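Local coordinates for Alpha/beta hydrolase (Streptomyces albidoflavus, PDB 6KSU), which probably acts as a cyclase of the penicillin-binding-protein type, closing non-ribosomal peptides into macrolactams by heterochiral coupling, at residues A47-V51 against G259-D263; E91-F96 against A197-L202; A228-L233 against A350-A354. All blocks are in the same frame, centred on the assembly; numbering follows the deposited sequence.

From the N terminus, strand 46-53 of the seven-stranded antiparallel sheet comes first and helix 85-98 follows. Helix 85-98 pairs with helix 194-206 in contact 2, which closes a loop of 100 residues in the helical part. The chain then reaches residues 228-233. Only after these does contact 1 close, tying the start of helix 261-268 to strand 46-53, so contact 2 is nested inside contact 1. Contact 3 closes last, tying 228-233 to the loop that leaves strand 344-350, and it crosses contact 1 along the chain. The centres of contacts 1 and 3 are about 15 Å apart, those of contacts 2 and 3 about 29 Å.

Contact 1 (A47-V51 against G259-D263); sequences AQLSV and GSATD
Ala261, Ser50 and Gln48 carry this contact between a strand and the start of a helix. The methyl of Ala261 sits between the other two side chains, with CB 3.6 Å from Gln48 CB and 3.4 Å from Ser50 OG. Gln48 holds CG beside its backbone N (chi1 -58°), and its chain runs on extended to bring OE1 to the helix start. There Ala261 N donates to Gln48 OE1 at 3.0 Å. The hydrogen bond is nearly straight (165°), but the donor sits above the plane of the glutamine carbonyl. Thr349 OG1 also bonds to OE1, while NE2 bonds to the carbonyls of Thr74 and Thr77, so both ends of the amide are held.

Strand 46-53 belongs to an antiparallel sheet consistent with a serine beta-lactamase-like fold, and helix 261-268 begins against one face. Leu49 points to the other face, where helix 23-41 lies. Ser260 is the N-cap and forms a capping box with Asp263: Asp263 N donates to Ser260 OG at 2.8 Å, and Ser260 N returns a bond to Asp263 OD2. The hydroxyls of Ser50 and Thr262 meet with OG to OG1 at 2.7 Å, and Thr262 OG1 also bonds to Glu59.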
loop_
_atom_site.group_PDB
_atom_site.type_symbol
_atom_site.label_atom_id
_atom_site.label_comp_id
_atom_site.label_asym_id
_atom_site.label_seq_id
_atom_site.Cartn_x
_atom_site.Cartn_y
_atom_site.Cartn_z
ATOM N N ALA A 47 -12.812 -11.992 9.280
ATOM C CA ALA A 47 -11.575 -11.264 9.523
ATOM C C ALA A 47 -10.562 -12.195 10.153
ATOM O O ALA A 47 -10.908 -13.213 10.765
ATOM C CB ALA A 47 -11.820 -10.027 10.412
ATOM N N GLN A 48 -9.295 -11.841 9.969
ATOM C CA GLN A 48 -8.196 -12.481 10.678
ATOM C C GLN A 48 -7.349 -11.389 11.292
ATOM O O GLN A 48 -7.130 -10.345 10.669
ATOM C CB GLN A 48 -7.304 -13.350 9.775
ATOM C CG GLN A 48 -8.002 -14.459 9.030
ATOM C CD GLN A 48 -7.141 -14.993 7.886
ATOM O OE1 GLN A 48 -6.357 -14.257 7.287
ATOM N NE2 GLN A 48 -7.275 -16.287 7.594
ATOM N N LEU A 49 -6.902 -11.629 12.520
ATOM C CA LEU A 49 -5.937 -10.780 13.197
ATOM C C LEU A 49 -4.861 -11.687 13.766
ATOM O O LEU A 49 -5.158 -12.660 14.471
ATOM C CB LEU A 49 -6.590 -9.928 14.296
ATOM C CG LEU A 49 -5.653 -9.086 15.178
ATOM C CD1 LEU A 49 -5.130 -7.816 14.442
ATOM C CD2 LEU A 49 -6.345 -8.705 16.464
ATOM N N SER A 50 -3.618 -11.419 13.412
ATOM C CA SER A 50 -2.508 -12.191 13.950
ATOM C C SER A 50 -1.531 -11.216 14.569
ATOM O O SER A 50 -1.206 -10.209 13.950
ATOM C CB SER A 50 -1.839 -13.024 12.860
ATOM O OG SER A 50 -2.761 -13.960 12.318
ATOM N N VAL A 51 -1.089 -11.505 15.788
ATOM C CA VAL A 51 -0.165 -10.655 16.528
ATOM C C VAL A 51 1.012 -11.498 16.979
ATOM O O VAL A 51 0.826 -12.494 17.688
ATOM C CB VAL A 51 -0.831 -10.016 17.751
ATOM C CG1 VAL A 51 0.115 -9.027 18.417
ATOM C CG2 VAL A 51 -2.154 -9.383 17.359
ATOM N N GLY A 259 -3.463 -14.097 0.823
ATOM C CA GLY A 259 -2.998 -14.923 1.918
ATOM C C GLY A 259 -3.572 -14.470 3.234
ATOM O O GLY A 259 -4.501 -13.656 3.282
ATOM N N SER A 260 -2.968 -14.960 4.308
ATOM C CA SER A 260 -3.538 -14.808 5.634
ATOM C C SER A 260 -2.846 -13.722 6.440
ATOM O O SER A 260 -1.700 -13.348 6.189
ATOM C CB SER A 260 -3.446 -16.118 6.413
ATOM O OG SER A 260 -2.205 -16.152 7.067
ATOM N N ALA A 261 -3.547 -13.271 7.474
ATOM C CA ALA A 261 -2.918 -12.425 8.482
ATOM C C ALA A 261 -1.626 -13.045 8.978
ATOM O O ALA A 261 -0.622 -12.355 9.154
ATOM C CB ALA A 261 -3.879 -12.207 9.661
ATOM N N THR A 262 -1.645 -14.356 9.234
ATOM C CA THR A 262 -0.487 -15.031 9.809
ATOM C C THR A 262 0.673 -15.082 8.823
ATOM O O THR A 262 1.837 -14.965 9.224
ATOM C CB THR A 262 -0.895 -16.436 10.258
ATOM O OG1 THR A 262 -1.678 -16.320 11.445
ATOM C CG2 THR A 262 0.328 -17.330 10.555
ATOM N N ASP A 263 0.372 -15.271 7.532
ATOM C CA ASP A 263 1.400 -15.183 6.490
ATOM C C ASP A 263 2.138 -13.837 6.546
ATOM O O ASP A 263 3.373 -13.793 6.482
ATOM C CB ASP A 263 0.772 -15.400 5.092
ATOM C CG ASP A 263 0.200 -16.811 4.898
ATOM O OD1 ASP A 263 0.580 -17.728 5.670
ATOM O OD2 ASP A 263 -0.630 -17.019 3.975
#

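Contact 2 (E91-F96 against A197-L202); sequences ELVMQF and AMDSCL
Helices 85-98 and 194-206 meet through segments whose axes approach to 10.2 Å and cross at 62°. The backbones come nearest at Leu92 and Leu202, and the second helix has a wider pi-type turn at 199-202. Leu92 lies across the middle of the interface. Its CG is anti to the backbone N (chi1 -177°), which sends the branched end toward the other helix. One branch, CD1, rests 3.7 Å from Cys201 CB. The other, CD2, touches the backbone of Met198 and lies 3.9 Å from Met198 CE, where the bent methionine chain folds back toward it. Ile186 of helix 176-189 touches Leu92 and Ala197.

This is an oblique helix pair within the helical part of what is probably a serine beta-lactamase-like fold. Helix 85-98 starts just after Ser83 and carries Lys86, which fit the SxxK pattern of that family, so the helix probably leads out from the active site.

Gln95 adds the polar tie. Its NE2 donates to Cys201 O at 2.7 Å, with the carbonyl oxygen in the plane of the glutamine amide and the donor tilted from the carbonyl plane. NE2 has a second, weak bond to Leu283 O. Leu202 spreads its two methyls over the first helix: CD1 approaches Gln95 NE2, and CD2 lies 3.6 Å from Glu91 CB, the two side chains crossing at about a right angle. Glu91 OE2 bonds to His271. Cys201 SG meets the Phe96 ring obliquely, 4.1 Å from CZ, in a sulfur-aromatic contact.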
loop_
_atom_site.group_PDB
_atom_site.type_symbol
_atom_site.label_atom_id
_atom_site.label_comp_id
_atom_site.label_asym_id
_atom_site.label_seq_id
_atom_site.Cartn_x
_atom_site.Cartn_y
_atom_site.Cartn_z
ATOM N N GLU A 91 10.314 -7.449 -0.610
ATOM C CA GLU A 91 11.108 -8.475 0.032
ATOM C C GLU A 91 11.770 -9.377 -1.007
ATOM O O GLU A 91 12.943 -9.744 -0.874
ATOM C CB GLU A 91 10.213 -9.255 0.985
ATOM C CG GLU A 91 10.026 -8.576 2.370
ATOM C CD GLU A 91 9.463 -9.574 3.401
ATOM O OE1 GLU A 91 8.785 -10.523 2.970
ATOM O OE2 GLU A 91 9.717 -9.440 4.616
ATOM N N LEU A 92 11.031 -9.716 -2.059
ATOM C CA LEU A 92 11.567 -10.515 -3.143
ATOM C C LEU A 92 12.710 -9.784 -3.839
ATOM O O LEU A 92 13.784 -10.357 -4.065
ATOM C CB LEU A 92 10.439 -10.834 -4.113
ATOM C CG LEU A 92 10.801 -11.729 -5.283
ATOM C CD1 LEU A 92 11.479 -12.971 -4.756
ATOM C CD2 LEU A 92 9.534 -12.078 -6.060
ATOM N N VAL A 93 12.501 -8.501 -4.160
ATOM C CA VAL A 93 13.541 -7.710 -4.818
ATOM C C VAL A 93 14.785 -7.637 -3.939
ATOM O O VAL A 93 15.923 -7.763 -4.421
ATOM C CB VAL A 93 13.005 -6.295 -5.161
ATOM C CG1 VAL A 93 14.128 -5.393 -5.610
ATOM C CG2 VAL A 93 11.945 -6.357 -6.218
ATOM N N MET A 94 14.587 -7.434 -2.632
ATOM C CA MET A 94 15.737 -7.312 -1.747
ATOM C C MET A 94 16.530 -8.614 -1.659
ATOM O O MET A 94 17.744 -8.566 -1.445
ATOM C CB MET A 94 15.300 -6.865 -0.353
ATOM C CG MET A 94 14.794 -5.441 -0.277
ATOM S SD MET A 94 15.896 -4.178 -1.002
ATOM C CE MET A 94 16.985 -3.897 0.378
ATOM N N GLN A 95 15.873 -9.777 -1.803
ATOM C CA GLN A 95 16.615 -11.040 -1.842
ATOM C C GLN A 95 17.633 -11.053 -2.972
ATOM O O GLN A 95 18.777 -11.494 -2.784
ATOM C CB GLN A 95 15.669 -12.218 -2.026
ATOM C CG GLN A 95 15.121 -12.827 -0.786
ATOM C CD GLN A 95 14.283 -14.031 -1.136
ATOM O OE1 GLN A 95 13.967 -14.247 -2.307
ATOM N NE2 GLN A 95 13.945 -14.841 -0.141
ATOM N N PHE A 96 17.220 -10.609 -4.170
ATOM C CA PHE A 96 18.112 -10.654 -5.326
ATOM C C PHE A 96 19.276 -9.697 -5.150
ATOM O O PHE A 96 20.397 -9.992 -5.575
ATOM C CB PHE A 96 17.322 -10.349 -6.603
ATOM C CG PHE A 96 16.523 -11.503 -7.085
ATOM C CD1 PHE A 96 17.084 -12.449 -7.931
ATOM C CD2 PHE A 96 15.225 -11.696 -6.630
ATOM C CE1 PHE A 96 16.355 -13.549 -8.342
ATOM C CE2 PHE A 96 14.488 -12.798 -7.035
ATOM C CZ PHE A 96 15.050 -13.722 -7.894
ATOM N N ALA A 197 8.879 -16.731 -9.193
ATOM C CA ALA A 197 9.931 -16.263 -8.301
ATOM C C ALA A 197 9.379 -15.948 -6.917
ATOM O O ALA A 197 9.996 -16.303 -5.903
ATOM C CB ALA A 197 10.610 -15.035 -8.911
ATOM N N MET A 198 8.221 -15.272 -6.849
ATOM C CA MET A 198 7.583 -15.027 -5.560
ATOM C C MET A 198 7.348 -16.338 -4.809
ATOM O O MET A 198 7.659 -16.461 -3.616
ATOM C CB MET A 198 6.264 -14.270 -5.778
ATOM C CG MET A 198 5.470 -13.957 -4.536
ATOM S SD MET A 198 6.365 -12.990 -3.297
ATOM C CE MET A 198 6.338 -11.333 -3.971
ATOM N N ASP A 199 6.811 -17.339 -5.502
ATOM C CA ASP A 199 6.585 -18.637 -4.870
ATOM C C ASP A 199 7.907 -19.258 -4.410
ATOM O O ASP A 199 8.151 -19.423 -3.210
ATOM C CB ASP A 199 5.834 -19.558 -5.841
ATOM C CG ASP A 199 5.411 -20.895 -5.204
ATOM O OD1 ASP A 199 5.671 -21.124 -4.000
ATOM O OD2 ASP A 199 4.813 -21.719 -5.919
ATOM N N SER A 200 8.801 -19.549 -5.353
ATOM C CA SER A 200 9.981 -20.356 -5.039
ATOM C C SER A 200 11.015 -19.612 -4.196
ATOM O O SER A 200 11.787 -20.250 -3.479
ATOM C CB SER A 200 10.625 -20.840 -6.330
ATOM O OG SER A 200 11.016 -19.732 -7.114
ATOM N N CYS A 201 11.092 -18.288 -4.272
ATOM C CA CYS A 201 12.158 -17.615 -3.535
ATOM C C CYS A 201 11.734 -17.089 -2.172
ATOM O O CYS A 201 12.605 -16.799 -1.346
ATOM C CB CYS A 201 12.743 -16.456 -4.353
ATOM S SG CYS A 201 13.452 -16.970 -5.961
ATOM N N LEU A 202 10.433 -16.954 -1.907
ATOM C CA LEU A 202 10.024 -16.263 -0.694
ATOM C C LEU A 202 8.849 -16.942 -0.004
ATOM O O LEU A 202 8.904 -17.223 1.193
ATOM C CB LEU A 202 9.666 -14.806 -1.023
ATOM C CG LEU A 202 9.441 -13.949 0.218
ATOM C CD1 LEU A 202 10.712 -13.974 1.058
ATOM C CD2 LEU A 202 9.069 -12.526 -0.155
#

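Contact 3 (A228-L233 against A350-A354); sequences AEGHAL and ANSTA
Asn351 runs alongside His231, the two side chains pointing the same way with amide and imidazole planes 63° apart. His231 CE1 lies 3.3 Å from Asn351 ND2. The asparagine CG sits between its own backbone N and carbonyl carbon (chi1 72°), which turns the amide toward the chain at Glu229. Asn351 ND2 donates to Glu229 O at 2.9 Å. The bond is bent at the hydrogen (130°), and the acceptor is tilted from the amide plane. A second bond from ND2, to Leu64 O, adds to the grip on this amide. Ala228 CB packs 3.8 Å from ND2.

The ring is held in turn by the backbone of Asn351. His231 ND1 donates to Asn351 O at 2.9 Å, with the oxygen at the ring edge, near its plane. On the other nitrogen, NE2 bonds to Val67 N. These two bonds fix the rotation of the imidazole.

Further along, Thr353 N donates to His231 O at 2.9 Å, and the same oxygen receives a CA-H contact from Ser352. The methyls Ala232 CB and Thr353 CG2 meet at 3.5 Å near the surface. Ser352 OG takes a weak capping bond from Ala354 N at the turn before helix 355-365.

Residues 231-232 pair antiparallel with 241-242 in a small two-stranded sheet. The contact thus fastens that small sheet to the loop joining strand 344-350 to helix 355-365, at the end of an inner strand of the seven-stranded antiparallel sheet, consistent with the serine beta-lactamase-like fold of this family.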
loop_
_atom_site.group_PDB
_atom_site.type_symbol
_atom_site.label_atom_id
_atom_site.label_comp_id
_atom_site.label_asym_id
_atom_site.label_seq_id
_atom_site.Cartn_x
_atom_site.Cartn_y
_atom_site.Cartn_z
ATOM N N ALA A 228 -11.130 -16.038 0.741
ATOM C CA ALA A 228 -12.246 -15.220 1.152
ATOM C C ALA A 228 -12.706 -14.384 -0.017
ATOM O O ALA A 228 -11.891 -13.847 -0.766
ATOM C CB ALA A 228 -11.865 -14.310 2.318
ATOM N N GLU A 229 -14.020 -14.274 -0.163
ATOM C CA GLU A 229 -14.620 -13.313 -1.069
ATOM C C GLU A 229 -14.853 -11.978 -0.364
ATOM O O GLU A 229 -14.881 -11.884 0.874
ATOM C CB GLU A 229 -15.941 -13.851 -1.616
ATOM C CG GLU A 229 -16.033 -15.363 -1.637
ATOM C CD GLU A 229 -17.048 -15.855 -2.646
ATOM O OE1 GLU A 229 -17.412 -17.052 -2.609
ATOM O OE2 GLU A 229 -17.478 -15.037 -3.485
ATOM N N GLY A 230 -14.985 -10.924 -1.188
ATOM C CA GLY A 230 -15.298 -9.598 -0.691
ATOM C C GLY A 230 -16.808 -9.333 -0.583
ATOM O O GLY A 230 -17.631 -9.954 -1.260
ATOM N N HIS A 231 -17.155 -8.380 0.281
ATOM C CA HIS A 231 -18.526 -8.139 0.688
ATOM C C HIS A 231 -18.726 -6.649 0.911
ATOM O O HIS A 231 -17.788 -5.929 1.256
ATOM C CB HIS A 231 -18.895 -8.911 1.975
ATOM C CG HIS A 231 -18.720 -10.402 1.873
ATOM N ND1 HIS A 231 -17.482 -11.012 1.808
ATOM C CD2 HIS A 231 -19.632 -11.404 1.824
ATOM C CE1 HIS A 231 -17.640 -12.323 1.727
ATOM N NE2 HIS A 231 -18.935 -12.587 1.736
ATOM N N ALA A 232 -19.960 -6.194 0.688
ATOM C CA ALA A 232 -20.345 -4.803 0.899
ATOM C C ALA A 232 -21.841 -4.734 1.169
ATOM O O ALA A 232 -22.623 -5.446 0.537
ATOM C CB ALA A 232 -20.013 -3.927 -0.310
ATOM N N LEU A 233 -22.230 -3.868 2.098
ATOM C CA LEU A 233 -23.649 -3.662 2.377
ATOM C C LEU A 233 -24.344 -3.023 1.183
ATOM O O LEU A 233 -23.910 -1.988 0.675
ATOM C CB LEU A 233 -23.831 -2.790 3.614
ATOM C CG LEU A 233 -24.516 -3.495 4.773
ATOM C CD1 LEU A 233 -24.747 -2.525 5.911
ATOM C CD2 LEU A 233 -25.829 -4.132 4.305
ATOM N N ALA A 350 -9.593 -8.414 6.365
ATOM C CA ALA A 350 -11.035 -8.329 6.490
ATOM C C ALA A 350 -11.616 -8.421 5.094
ATOM O O ALA A 350 -10.986 -8.003 4.122
ATOM C CB ALA A 350 -11.480 -7.048 7.209
ATOM N N ASN A 351 -12.810 -8.992 4.998
ATOM C CA ASN A 351 -13.412 -9.234 3.700
ATOM C C ASN A 351 -14.781 -8.563 3.574
ATOM O O ASN A 351 -15.643 -9.048 2.843
ATOM C CB ASN A 351 -13.476 -10.740 3.389
ATOM C CG ASN A 351 -14.523 -11.517 4.225
ATOM O OD1 ASN A 351 -14.858 -11.140 5.348
ATOM N ND2 ASN A 351 -15.011 -12.631 3.674
ATOM N N SER A 352 -14.974 -7.409 4.214
ATOM C CA SER A 352 -16.087 -6.532 3.845
ATOM C C SER A 352 -15.612 -5.077 3.777
ATOM O O SER A 352 -14.570 -4.715 4.321
ATOM C CB SER A 352 -17.268 -6.651 4.812
ATOM O OG SER A 352 -16.958 -6.001 6.024
ATOM N N THR A 353 -16.406 -4.230 3.117
ATOM C CA THR A 353 -16.068 -2.818 3.025
ATOM C C THR A 353 -15.904 -2.160 4.394
ATOM O O THR A 353 -15.331 -1.071 4.471
ATOM C CB THR A 353 -17.128 -2.065 2.188
ATOM O OG1 THR A 353 -18.446 -2.419 2.622
ATOM C CG2 THR A 353 -16.997 -2.424 0.724
ATOM N N ALA A 354 -16.349 -2.793 5.478
ATOM C CA ALA A 354 -16.144 -2.217 6.803
ATOM C C ALA A 354 -14.753 -2.479 7.372
ATOM O O ALA A 354 -14.429 -1.948 8.447
ATOM C CB ALA A 354 -17.189 -2.751 7.785
#